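Local atomic coordinates of ferric iron-binding protein HitA (Pseudomonas aeruginosa PAO1, PDB entry 6IWF), a protein that binds ferric iron as a bacterial solute-binding protein, probably delivering it for import, and appears to take part in gallium uptake. Residues A83-P87 with E88-G92; R67-A71 with G72-K76; A275-F279 with A280-P284; E145-A148 with A149-L153; L299-E302 with R303-L307. All blocks are in the same frame, centred on the assembly; numbering follows the deposited sequence.

Contact 1. Residues A83-P87 with E88-G92; sequences ALVEP and EHAGG
Glu86 O receives His89 N at 2.9 Å as the chain turns from 83-87 into 88-92, the i to i+3 bond of a short 3-10-like turn at Pro87 and Glu88. The donor stands 46° out of the carbonyl plane. One residue on, Ala90 N makes a weak bond to Pro87 O at 3.3 Å. Outside the turn, the two glutamates run side by side in the same direction, their carboxylates turned 33° apart. Glu88 folds back over the turn because its CG sits between the backbone N and carbonyl carbon (chi1 59°) and the chain bends again at the next torsion. Its CD then rests 3.5 Å from Glu86 CB, while OE1 touches Pro87 CD at 3.6 Å. The CG of Glu88 also lies over one face of the His89 imidazole, 3.8 Å above the plane and displaced toward the rim. At the edge of that ring, in its plane, a water joins His89 ND1 at 2.9 Å and accepts from Glu86 N, a bridge that ties the imidazole to the backbone ahead of the turn. Beneath, Val85 CG2 meets Ala90 CB. The surface turn joins helix 79-82 to strand 97-108, and His89 bonds through its backbone to Gly98. Glu86 OE1 and Glu88 OE2 approach to 4.5 Å, so the paired carboxylates would make this corner locally negative and might raise each other's proton affinity; Lys268, which touches Glu86 while its NZ bonds weakly to Val85 O, may temper this.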
loop_
_atom_site.group_PDB
_atom_site.type_symbol
_atom_site.label_atom_id
_atom_site.label_comp_id
_atom_site.label_asym_id
_atom_site.label_seq_id
_atom_site.Cartn_x
_atom_site.Cartn_y
_atom_site.Cartn_z
ATOM N N ALA A 83 -19.794 -0.341 7.937
ATOM C CA ALA A 83 -20.045 0.907 8.640
ATOM C C ALA A 83 -18.824 1.408 9.407
ATOM O O ALA A 83 -18.833 2.552 9.878
ATOM C CB ALA A 83 -21.233 0.731 9.592
ATOM N N LEU A 84 -17.776 0.594 9.539
ATOM C CA LEU A 84 -16.609 1.005 10.304
ATOM C C LEU A 84 -15.668 1.924 9.529
ATOM O O LEU A 84 -14.762 2.495 10.147
ATOM C CB LEU A 84 -15.849 -0.228 10.794
ATOM C CG LEU A 84 -16.600 -1.143 11.783
ATOM C CD1 LEU A 84 -15.821 -2.419 12.017
ATOM C CD2 LEU A 84 -16.871 -0.433 13.112
ATOM N N VAL A 85 -15.861 2.093 8.213
ATOM C CA VAL A 85 -14.986 2.927 7.388
ATOM C C VAL A 85 -15.820 3.794 6.450
ATOM O O VAL A 85 -16.997 3.532 6.193
ATOM C CB VAL A 85 -13.967 2.089 6.563
ATOM C CG1 VAL A 85 -13.238 1.080 7.445
ATOM C CG2 VAL A 85 -14.652 1.393 5.382
ATOM N N GLU A 86 -15.183 4.837 5.923
ATOM C CA GLU A 86 -15.843 5.676 4.939
ATOM C C GLU A 86 -16.086 4.898 3.643
ATOM O O GLU A 86 -15.280 4.040 3.260
ATOM C CB GLU A 86 -15.001 6.923 4.662
ATOM C CG GLU A 86 -14.633 7.717 5.914
ATOM C CD GLU A 86 -15.783 8.564 6.442
ATOM O OE1 GLU A 86 -16.830 8.651 5.763
ATOM O OE2 GLU A 86 -15.641 9.141 7.539
ATOM N N PRO A 87 -17.189 5.185 2.946
ATOM C CA PRO A 87 -17.534 4.398 1.745
ATOM C C PRO A 87 -16.468 4.408 0.666
ATOM O O PRO A 87 -16.338 3.421 -0.069
ATOM C CB PRO A 87 -18.830 5.061 1.253
ATOM C CG PRO A 87 -19.367 5.790 2.430
ATOM C CD PRO A 87 -18.194 6.210 3.254
ATOM N N GLU A 88 -15.706 5.496 0.533
ATOM C CA GLU A 88 -14.644 5.551 -0.463
ATOM C C GLU A 88 -13.490 4.609 -0.138
ATOM O O GLU A 88 -12.639 4.379 -1.004
ATOM C CB GLU A 88 -14.111 6.983 -0.591
ATOM C CG GLU A 88 -13.543 7.554 0.710
ATOM C CD GLU A 88 -14.559 8.374 1.495
ATOM O OE1 GLU A 88 -15.778 8.095 1.389
ATOM O OE2 GLU A 88 -14.138 9.303 2.222
ATOM N N HIS A 89 -13.442 4.073 1.081
ATOM C CA HIS A 89 -12.384 3.176 1.530
ATOM C C HIS A 89 -12.832 1.720 1.560
ATOM O O HIS A 89 -12.239 0.905 2.279
ATOM C CB HIS A 89 -11.892 3.596 2.914
ATOM C CG HIS A 89 -11.255 4.948 2.937
ATOM N ND1 HIS A 89 -11.311 5.778 4.035
ATOM C CD2 HIS A 89 -10.556 5.618 1.991
ATOM C CE1 HIS A 89 -10.665 6.900 3.767
ATOM N NE2 HIS A 89 -10.198 6.829 2.533
ATOM N N ALA A 90 -13.879 1.382 0.814
ATOM C CA ALA A 90 -14.323 0.010 0.655
ATOM C C ALA A 90 -14.608 -0.248 -0.817
ATOM O O ALA A 90 -14.720 0.680 -1.621
ATOM C CB ALA A 90 -15.571 -0.276 1.495
ATOM N N GLY A 91 -14.705 -1.525 -1.170
ATOM C CA GLY A 91 -15.118 -1.874 -2.520
ATOM C C GLY A 91 -16.513 -1.369 -2.838
ATOM O O GLY A 91 -17.382 -1.274 -1.967
ATOM N N GLY A 92 -16.729 -1.058 -4.121
ATOM C CA GLY A 92 -18.006 -0.506 -4.543
ATOM C C GLY A 92 -19.184 -1.420 -4.264
ATOM O O GLY A 92 -20.293 -0.947 -3.999
HETATM O O HOH W 1 -12.181 5.364 6.781
#

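Contact 2. Residues R67-A71 with G72-K76; sequences RLASA and GLLAK
Ala69 O takes the N-H of Gly72 at 2.9 Å, the shortest hydrogen bond of a Schellman motif that closes helix 63-70. The donor stands 65° out of the carbonyl plane. The second bond back into the last turn spans five residues rather than three and is straighter: Leu73 N reaches Leu68 O at 3.1 Å, nearly in line with the carbonyl, with an N-H...O angle of 161°. Gly72 takes the positive phi of 80° that the reversal uses, where a CB would press against Ala71 O. Once the chain has doubled back, leucines pack against the helix they have just left. Leu73 CD1 touches both Leu68 CD2 at 3.9 Å and Ala71 CB at 4.0 Å, and the Leu68 and Leu73 side chains pass at a slant. Leu74 then lays its branched end along the last turn, its CG beside its own backbone N and CD2 against Leu68 CB. Helix 38-48 meets Leu68 through Thr46, while Leu74 touches Ala230 of strand 224-231; the capped end thereby joins helix and sheet. The other methyl of Leu74, CD1, comes to 3.7 Å from Ala69 N and 3.9 Å from Ala69 CB.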
loop_
_atom_site.group_PDB
_atom_site.type_symbol
_atom_site.label_atom_id
_atom_site.label_comp_id
_atom_site.label_asym_id
_atom_site.label_seq_id
_atom_site.Cartn_x
_atom_site.Cartn_y
_atom_site.Cartn_z
ATOM N N ARG A 67 -9.527 -6.746 -8.573
ATOM C CA ARG A 67 -9.486 -7.854 -9.533
ATOM C C ARG A 67 -10.335 -9.026 -9.052
ATOM O O ARG A 67 -11.207 -9.516 -9.781
ATOM C CB ARG A 67 -8.032 -8.297 -9.767
ATOM C CG ARG A 67 -7.855 -9.589 -10.598
ATOM C CD ARG A 67 -6.455 -10.214 -10.415
ATOM N NE ARG A 67 -6.332 -11.502 -11.100
ATOM C CZ ARG A 67 -5.343 -12.370 -10.909
ATOM N NH1 ARG A 67 -4.372 -12.102 -10.049
ATOM N NH2 ARG A 67 -5.321 -13.516 -11.581
ATOM N N LEU A 68 -10.102 -9.478 -7.813
ATOM C CA LEU A 68 -10.835 -10.624 -7.279
ATOM C C LEU A 68 -12.313 -10.308 -7.096
ATOM O O LEU A 68 -13.168 -11.198 -7.236
ATOM C CB LEU A 68 -10.222 -11.055 -5.946
ATOM C CG LEU A 68 -8.820 -11.664 -6.014
ATOM C CD1 LEU A 68 -8.436 -12.179 -4.653
ATOM C CD2 LEU A 68 -8.765 -12.789 -7.008
ATOM N N ALA A 69 -12.632 -9.065 -6.727
ATOM C CA ALA A 69 -14.033 -8.675 -6.598
ATOM C C ALA A 69 -14.740 -8.739 -7.940
ATOM O O ALA A 69 -15.875 -9.228 -8.035
ATOM C CB ALA A 69 -14.145 -7.267 -6.015
ATOM N N SER A 70 -14.090 -8.232 -8.985
ATOM C CA SER A 70 -14.670 -8.292 -10.324
ATOM C C SER A 70 -14.949 -9.725 -10.751
ATOM O O SER A 70 -15.922 -9.974 -11.472
ATOM C CB SER A 70 -13.740 -7.626 -11.339
ATOM O OG SER A 70 -13.616 -6.241 -11.094
ATOM N N ALA A 71 -14.105 -10.672 -10.336
ATOM C CA ALA A 71 -14.302 -12.076 -10.670
ATOM C C ALA A 71 -15.376 -12.741 -9.826
ATOM O O ALA A 71 -15.701 -13.909 -10.075
ATOM C CB ALA A 71 -12.992 -12.847 -10.513
ATOM N N GLY A 72 -15.922 -12.045 -8.830
ATOM C CA GLY A 72 -16.941 -12.645 -7.995
ATOM C C GLY A 72 -16.405 -13.560 -6.922
ATOM O O GLY A 72 -17.166 -14.357 -6.363
ATOM N N LEU A 73 -15.116 -13.464 -6.602
ATOM C CA LEU A 73 -14.499 -14.391 -5.667
ATOM C C LEU A 73 -14.612 -13.949 -4.211
ATOM O O LEU A 73 -14.287 -14.739 -3.314
ATOM C CB LEU A 73 -13.024 -14.595 -6.034
ATOM C CG LEU A 73 -12.843 -15.543 -7.224
ATOM C CD1 LEU A 73 -11.488 -15.382 -7.877
ATOM C CD2 LEU A 73 -13.059 -16.972 -6.753
ATOM N N LEU A 74 -15.075 -12.730 -3.957
ATOM C CA LEU A 74 -15.103 -12.167 -2.613
ATOM C C LEU A 74 -16.530 -12.087 -2.080
ATOM O O LEU A 74 -17.456 -11.676 -2.796
ATOM C CB LEU A 74 -14.470 -10.772 -2.613
ATOM C CG LEU A 74 -13.054 -10.715 -3.190
ATOM C CD1 LEU A 74 -12.484 -9.273 -3.058
ATOM C CD2 LEU A 74 -12.116 -11.713 -2.517
ATOM N N ALA A 75 -16.696 -12.462 -0.811
ATOM C CA ALA A 75 -18.001 -12.426 -0.160
ATOM C C ALA A 75 -18.374 -10.999 0.223
ATOM O O ALA A 75 -17.525 -10.217 0.653
ATOM C CB ALA A 75 -17.989 -13.307 1.091
ATOM N N LYS A 76 -19.659 -10.667 0.091
ATOM C CA LYS A 76 -20.131 -9.387 0.605
ATOM C C LYS A 76 -19.874 -9.319 2.111
ATOM O O LYS A 76 -20.097 -10.286 2.842
ATOM C CB LYS A 76 -21.623 -9.210 0.278
ATOM C CG LYS A 76 -22.451 -8.430 1.309
ATOM C CD LYS A 76 -22.140 -6.932 1.350
ATOM C CE LYS A 76 -23.328 -6.146 1.919
ATOM N NZ LYS A 76 -23.314 -6.042 3.411
#

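Contact 3. Residues A275-F279 with A280-P284; sequences ALKPF and AELDP
Glu281 lays its carboxylate obliquely across the Pro278 ring, with OE2 3.3 Å from Pro278 CG and OE1 nearest to Pro278 CD. Across the turn from this carboxylate, Leu282 CD1 touches Phe279 CD1 at 3.8 Å, the two side chains crossing at about a right angle. Lys277 slides past Leu282 in the opposite direction, its CG 4.1 Å from CD2. The lysine curls round the turn: CG stands opposite the backbone N (chi1 -173°), and bends farther out bring NZ to a weak bond with Glu281 O at 3.4 Å. A water accepts from the same NZ at 2.8 Å and donates to Leu282 O, so the ammonium group spans two successive carbonyls, directly and through water. Glu281 OE1 lies 4.4 Å from Lys277 NZ, near enough for attraction but beyond a salt bridge. What places these groups is a short 3-10 turn, in which Glu281 N bonds to Pro278 O at 2.9 Å and Leu282 N to Phe279 O at 3.1 Å, both donors well above their carbonyl planes. The turn lies on the link from strand 264-265 to helix 289-292. Phe279 meets Tyr264 edge-to-face, and Leu282 packs against Tyr264 and against Val224 of strand 224-231.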
loop_
_atom_site.group_PDB
_atom_site.type_symbol
_atom_site.label_atom_id
_atom_site.label_comp_id
_atom_site.label_asym_id
_atom_site.label_seq_id
_atom_site.Cartn_x
_atom_site.Cartn_y
_atom_site.Cartn_z
ATOM N N ALA A 275 3.211 10.863 15.466
ATOM C CA ALA A 275 4.480 11.133 14.799
ATOM C C ALA A 275 4.344 11.153 13.285
ATOM O O ALA A 275 5.256 11.630 12.599
ATOM C CB ALA A 275 5.526 10.093 15.201
ATOM N N LEU A 276 3.239 10.636 12.753
ATOM C CA LEU A 276 2.973 10.722 11.325
ATOM C C LEU A 276 2.540 12.130 10.953
ATOM O O LEU A 276 1.929 12.844 11.757
ATOM C CB LEU A 276 1.861 9.745 10.920
ATOM C CG LEU A 276 2.161 8.256 10.902
ATOM C CD1 LEU A 276 0.886 7.469 10.613
ATOM C CD2 LEU A 276 3.221 7.966 9.857
ATOM N N LYS A 277 2.842 12.527 9.715
ATOM C CA LYS A 277 2.276 13.767 9.205
ATOM C C LYS A 277 0.755 13.674 9.287
ATOM O O LYS A 277 0.181 12.660 8.859
ATOM C CB LYS A 277 2.730 14.005 7.765
ATOM C CG LYS A 277 2.325 15.349 7.198
ATOM C CD LYS A 277 3.546 16.127 6.749
ATOM C CE LYS A 277 3.154 17.496 6.211
ATOM N NZ LYS A 277 2.180 17.372 5.089
ATOM N N PRO A 278 0.071 14.668 9.863
ATOM C CA PRO A 278 -1.387 14.564 10.015
ATOM C C PRO A 278 -2.077 14.327 8.678
ATOM O O PRO A 278 -1.784 14.997 7.679
ATOM C CB PRO A 278 -1.773 15.917 10.621
ATOM C CG PRO A 278 -0.538 16.347 11.357
ATOM C CD PRO A 278 0.617 15.861 10.545
ATOM N N PHE A 279 -2.995 13.355 8.672
ATOM C CA PHE A 279 -3.648 12.937 7.431
ATOM C C PHE A 279 -4.324 14.112 6.730
ATOM O O PHE A 279 -4.222 14.257 5.508
ATOM C CB PHE A 279 -4.655 11.828 7.736
ATOM C CG PHE A 279 -5.188 11.126 6.519
ATOM C CD1 PHE A 279 -4.433 10.165 5.871
ATOM C CD2 PHE A 279 -6.449 11.434 6.027
ATOM C CE1 PHE A 279 -4.926 9.515 4.746
ATOM C CE2 PHE A 279 -6.947 10.800 4.906
ATOM C CZ PHE A 279 -6.182 9.829 4.267
ATOM N N ALA A 280 -4.987 14.986 7.493
ATOM C CA ALA A 280 -5.668 16.130 6.895
ATOM C C ALA A 280 -4.707 17.115 6.236
ATOM O O ALA A 280 -5.146 17.941 5.428
ATOM C CB ALA A 280 -6.506 16.846 7.958
ATOM N N GLU A 281 -3.413 17.050 6.543
ATOM C CA GLU A 281 -2.434 17.968 5.968
ATOM C C GLU A 281 -1.798 17.456 4.684
ATOM O O GLU A 281 -0.962 18.160 4.104
ATOM C CB GLU A 281 -1.321 18.259 6.974
ATOM C CG GLU A 281 -1.781 18.976 8.229
ATOM C CD GLU A 281 -0.642 19.199 9.210
ATOM O OE1 GLU A 281 0.537 19.122 8.789
ATOM O OE2 GLU A 281 -0.923 19.439 10.404
ATOM N N LEU A 282 -2.150 16.249 4.235
ATOM C CA LEU A 282 -1.418 15.637 3.131
ATOM C C LEU A 282 -1.745 16.284 1.789
ATOM O O LEU A 282 -0.884 16.310 0.899
ATOM C CB LEU A 282 -1.711 14.140 3.083
ATOM C CG LEU A 282 -1.048 13.333 4.202
ATOM C CD1 LEU A 282 -1.545 11.881 4.152
ATOM C CD2 LEU A 282 0.466 13.395 4.075
ATOM N N ASP A 283 -2.962 16.804 1.622
ATOM C CA ASP A 283 -3.412 17.391 0.363
ATOM C C ASP A 283 -3.156 16.443 -0.826
ATOM O O ASP A 283 -2.542 16.829 -1.810
ATOM C CB ASP A 283 -2.723 18.731 0.129
ATOM C CG ASP A 283 -3.486 19.666 -0.856
ATOM O OD1 ASP A 283 -4.668 19.436 -1.192
ATOM O OD2 ASP A 283 -2.880 20.669 -1.277
ATOM N N PRO A 284 -3.648 15.202 -0.751
ATOM C CA PRO A 284 -3.379 14.239 -1.831
ATOM C C PRO A 284 -4.253 14.507 -3.040
ATOM O O PRO A 284 -5.301 15.173 -2.948
ATOM C CB PRO A 284 -3.745 12.885 -1.194
ATOM C CG PRO A 284 -4.841 13.234 -0.225
ATOM C CD PRO A 284 -4.463 14.596 0.322
HETATM O O HOH W 2 1.728 17.392 2.355
#

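Contact 4. Residues E145-A148 with A149-L153; sequences EQVA and AVIKL
Ala149 N binds Glu145 O at 2.9 Å, the first of four successive i to i+4 hydrogen bonds across this part of the chain. Val150 to Gln146, Ile151 to Val147 and Lys152 to Ala148 follow, at N...O distances between 2.9 and 3.0 Å. The third is the straightest, with an N-H...O angle of 168° and the Ile151 N almost in line with the Val147 carbonyl; in the others the donor is tilted by 20 to 25° from the carbonyl plane. This is regular alpha-helix, most of helix 141-154, and its side chains meet at i to i+3 and i to i+4 spacings. Among polar groups, Gln146 starts away from the next turn, but with CG opposite its backbone N (chi1 180°) and a bend at the following torsion its amide swings back. There NE2 lies 4.0 Å from both Val150 CG2 and Ala149 CB. The amide is also anchored elsewhere, NE2 donating to the carbonyl of Pro220, which would hold it in place over those methyls. The apolar pair is Val147 CG1 with Ile151 CD1, 4.2 Å apart on the ridge that faces helix 296-305, where Ala298 and Glu302 touch Val147. Methyls also rest on carbonyl oxygens: Val150 CG2 sits 3.4 Å from Gln146 O, and Ala149 CB 3.5 Å from the same oxygen. Val150 further meets Ala159 and Trp162 of helix 156-169. The side chain of Glu145 is about 7 Å from that of Glu60, which is seen to bind Fe(3+) in a structure of this protein, though no iron is bound here.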
loop_
_atom_site.group_PDB
_atom_site.type_symbol
_atom_site.label_atom_id
_atom_site.label_comp_id
_atom_site.label_asym_id
_atom_site.label_seq_id
_atom_site.Cartn_x
_atom_site.Cartn_y
_atom_site.Cartn_z
ATOM N N GLU A 145 0.834 1.681 -8.664
ATOM C CA GLU A 145 -0.255 2.605 -8.362
ATOM C C GLU A 145 0.157 4.049 -8.638
ATOM O O GLU A 145 -0.662 4.850 -9.108
ATOM C CB GLU A 145 -0.709 2.442 -6.913
ATOM C CG GLU A 145 -1.854 1.455 -6.800
ATOM C CD GLU A 145 -2.047 0.937 -5.402
ATOM O OE1 GLU A 145 -3.084 1.253 -4.769
ATOM O OE2 GLU A 145 -1.150 0.214 -4.932
ATOM N N GLN A 146 1.428 4.387 -8.378
ATOM C CA GLN A 146 1.921 5.723 -8.713
ATOM C C GLN A 146 1.767 5.996 -10.202
ATOM O O GLN A 146 1.348 7.083 -10.608
ATOM C CB GLN A 146 3.389 5.870 -8.303
ATOM C CG GLN A 146 3.975 7.265 -8.633
ATOM C CD GLN A 146 3.298 8.374 -7.814
ATOM O OE1 GLN A 146 3.768 8.725 -6.727
ATOM N NE2 GLN A 146 2.196 8.927 -8.332
ATOM N N VAL A 147 2.125 5.024 -11.037
ATOM C CA VAL A 147 1.997 5.227 -12.477
ATOM C C VAL A 147 0.536 5.396 -12.868
ATOM O O VAL A 147 0.189 6.265 -13.681
ATOM C CB VAL A 147 2.657 4.058 -13.232
ATOM C CG1 VAL A 147 2.458 4.218 -14.747
ATOM C CG2 VAL A 147 4.127 4.001 -12.889
ATOM N N ALA A 148 -0.345 4.572 -12.296
ATOM C CA ALA A 148 -1.763 4.689 -12.605
ATOM C C ALA A 148 -2.284 6.070 -12.238
ATOM O O ALA A 148 -3.113 6.638 -12.954
ATOM C CB ALA A 148 -2.565 3.607 -11.873
ATOM N N ALA A 149 -1.799 6.624 -11.124
ATOM C CA ALA A 149 -2.201 7.971 -10.730
ATOM C C ALA A 149 -1.719 9.010 -11.735
ATOM O O ALA A 149 -2.459 9.943 -12.066
ATOM C CB ALA A 149 -1.666 8.289 -9.334
ATOM N N VAL A 150 -0.495 8.869 -12.245
ATOM C CA VAL A 150 -0.021 9.844 -13.230
ATOM C C VAL A 150 -0.863 9.759 -14.502
ATOM O O VAL A 150 -1.237 10.782 -15.083
ATOM C CB VAL A 150 1.488 9.663 -13.510
ATOM C CG1 VAL A 150 1.959 10.615 -14.622
ATOM C CG2 VAL A 150 2.313 9.911 -12.249
ATOM N N ILE A 151 -1.188 8.540 -14.952
ATOM C CA ILE A 151 -2.042 8.405 -16.137
ATOM C C ILE A 151 -3.378 9.089 -15.908
ATOM O O ILE A 151 -3.880 9.822 -16.771
ATOM C CB ILE A 151 -2.248 6.925 -16.495
ATOM C CG1 ILE A 151 -0.935 6.320 -16.968
ATOM C CG2 ILE A 151 -3.321 6.793 -17.596
ATOM C CD1 ILE A 151 -0.990 4.804 -17.123
ATOM N N LYS A 152 -3.965 8.871 -14.727
ATOM C CA LYS A 152 -5.296 9.390 -14.435
ATOM C C LYS A 152 -5.299 10.912 -14.318
ATOM O O LYS A 152 -6.244 11.576 -14.777
ATOM C CB LYS A 152 -5.810 8.742 -13.153
ATOM C CG LYS A 152 -6.815 7.639 -13.379
ATOM C CD LYS A 152 -8.168 8.243 -13.715
ATOM C CE LYS A 152 -9.298 7.338 -13.267
ATOM N NZ LYS A 152 -10.584 8.077 -13.166
ATOM N N LEU A 153 -4.252 11.483 -13.717
ATOM C CA LEU A 153 -4.201 12.915 -13.461
ATOM C C LEU A 153 -3.653 13.710 -14.631
ATOM O O LEU A 153 -4.093 14.846 -14.856
ATOM C CB LEU A 153 -3.342 13.196 -12.222
ATOM C CG LEU A 153 -3.899 12.574 -10.936
ATOM C CD1 LEU A 153 -2.835 12.590 -9.840
ATOM C CD2 LEU A 153 -5.182 13.283 -10.475
#

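Contact 5. Residues L299-E302 with R303-L307; sequences LSLE and RDVGL
Leu301 lies alongside Val305 one turn further on, both side chains pointing the same way, with Leu301 CD1 3.9 Å from Val305 CG2. Leu301 reaches forward because its CG is opposite the backbone N (chi1 176°). The same Val305 methyl rests 3.4 Å from Leu301 O, the carbonyl that takes Val305 N. Arg303 N to Leu299 O and Asp304 N to Ser300 O continue the helical series, and the aliphatic start of Arg303 lies along the turn, CG 3.5 Å from Leu299 O. Helix 296-305 then ends in a Schellman motif at Gly306, whose phi is 86°. Its bonds are Leu307 N to Glu302 O at 2.9 Å and Gly306 N to Arg303 O at 3.1 Å; Gly306 N makes an extra, weak bond to Glu302 O, with an N-H...O angle of only 120°. The reversal turns Leu307 back toward the helix, CB 3.9 Å from Glu302 O, and against Leu163 and Lys167 of helix 156-169. Lys167 NZ also binds Val305 O, adding a positive charge at the helix C-terminus. Asp304 places its carboxylate beside Ser300 O, with OD1 at 3.1 Å. Two acceptors face each other there, so the approach is probably mildly repulsive, whereas the lysine should be electrostatically favourable.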
loop_
_atom_site.group_PDB
_atom_site.type_symbol
_atom_site.label_atom_id
_atom_site.label_comp_id
_atom_site.label_asym_id
_atom_site.label_seq_id
_atom_site.Cartn_x
_atom_site.Cartn_y
_atom_site.Cartn_z
ATOM N N LEU A 299 0.211 -0.948 -15.849
ATOM C CA LEU A 299 1.066 -2.113 -16.032
ATOM C C LEU A 299 1.547 -2.206 -17.471
ATOM O O LEU A 299 2.728 -2.471 -17.725
ATOM C CB LEU A 299 0.316 -3.384 -15.627
ATOM C CG LEU A 299 1.177 -4.640 -15.473
ATOM C CD1 LEU A 299 2.403 -4.383 -14.591
ATOM C CD2 LEU A 299 0.316 -5.769 -14.903
ATOM N N SER A 300 0.649 -1.958 -18.426
ATOM C CA SER A 300 1.036 -2.007 -19.834
ATOM C C SER A 300 2.089 -0.960 -20.156
ATOM O O SER A 300 3.011 -1.213 -20.941
ATOM C CB SER A 300 -0.186 -1.801 -20.728
ATOM O OG SER A 300 -1.023 -2.928 -20.679
ATOM N N LEU A 301 1.970 0.229 -19.552
ATOM C CA LEU A 301 2.937 1.284 -19.815
ATOM C C LEU A 301 4.302 0.932 -19.249
ATOM O O LEU A 301 5.330 1.145 -19.904
ATOM C CB LEU A 301 2.427 2.602 -19.230
ATOM C CG LEU A 301 3.370 3.788 -19.350
ATOM C CD1 LEU A 301 3.743 4.020 -20.812
ATOM C CD2 LEU A 301 2.723 5.036 -18.738
ATOM N N GLU A 302 4.336 0.398 -18.029
ATOM C CA GLU A 302 5.589 -0.079 -17.456
ATOM C C GLU A 302 6.250 -1.111 -18.357
ATOM O O GLU A 302 7.469 -1.082 -18.564
ATOM C CB GLU A 302 5.336 -0.695 -16.086
ATOM C CG GLU A 302 5.066 0.294 -14.972
ATOM C CD GLU A 302 4.926 -0.410 -13.622
ATOM O OE1 GLU A 302 5.027 0.264 -12.578
ATOM O OE2 GLU A 302 4.710 -1.647 -13.603
ATOM N N ARG A 303 5.457 -2.037 -18.894
ATOM C CA ARG A 303 6.011 -3.044 -19.792
ATOM C C ARG A 303 6.553 -2.410 -21.061
ATOM O O ARG A 303 7.642 -2.774 -21.530
ATOM C CB ARG A 303 4.948 -4.081 -20.126
ATOM C CG ARG A 303 4.730 -5.068 -19.016
ATOM C CD ARG A 303 5.695 -6.261 -19.115
ATOM N NE ARG A 303 5.692 -7.023 -17.867
ATOM C CZ ARG A 303 4.637 -7.678 -17.383
ATOM N NH1 ARG A 303 4.735 -8.334 -16.234
ATOM N NH2 ARG A 303 3.483 -7.692 -18.045
ATOM N N ASP A 304 5.822 -1.446 -21.621
ATOM C CA ASP A 304 6.252 -0.825 -22.870
ATOM C C ASP A 304 7.567 -0.073 -22.689
ATOM O O ASP A 304 8.432 -0.104 -23.575
ATOM C CB ASP A 304 5.166 0.106 -23.402
ATOM C CG ASP A 304 3.897 -0.636 -23.810
ATOM O OD1 ASP A 304 3.901 -1.888 -23.826
ATOM O OD2 ASP A 304 2.887 0.038 -24.115
ATOM N N VAL A 305 7.743 0.592 -21.539
ATOM C CA VAL A 305 8.979 1.332 -21.263
ATOM C C VAL A 305 10.113 0.434 -20.786
ATOM O O VAL A 305 11.269 0.880 -20.720
ATOM C CB VAL A 305 8.628 2.454 -20.261
ATOM C CG1 VAL A 305 9.863 3.245 -19.808
ATOM C CG2 VAL A 305 7.636 3.398 -20.907
ATOM N N GLY A 306 9.839 -0.826 -20.470
ATOM C CA GLY A 306 10.894 -1.734 -20.052
ATOM C C GLY A 306 11.224 -1.703 -18.579
ATOM O O GLY A 306 12.351 -2.050 -18.197
ATOM N N LEU A 307 10.284 -1.303 -17.735
ATOM C CA LEU A 307 10.523 -1.189 -16.308
ATOM C C LEU A 307 9.911 -2.342 -15.525
ATOM O O LEU A 307 10.217 -2.511 -14.342
ATOM C CB LEU A 307 9.967 0.143 -15.797
ATOM C CG LEU A 307 10.800 1.376 -16.139
ATOM C CD1 LEU A 307 10.082 2.640 -15.675
ATOM C CD2 LEU A 307 12.199 1.292 -15.517
#

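Along the chain the order is contact 2, contact 1, contact 4, contact 3, contact 5. Contacts 4 and 5 touch: helices 141-154 and 296-305 pack together where Val147 and Ile151 meet Leu301 and Glu302, with centres 13 Å apart, and helix 156-169 borders both. Contacts 2 and 3 lie on opposite sides of the chain's centre, about 31 Å apart between centres, yet each packs on strand 224-231. Contact 1, its centre about 16 Å from that of contact 2, leads into strand 97-108. Contacts 1, 2, 3 and 5 are peripheral turns or helix ends, whereas contact 4 is buried helix and comes nearest to the iron site, Glu145 about 7 Å from Glu60 between side chains, against about 11 Å from Leu282 to Tyr196.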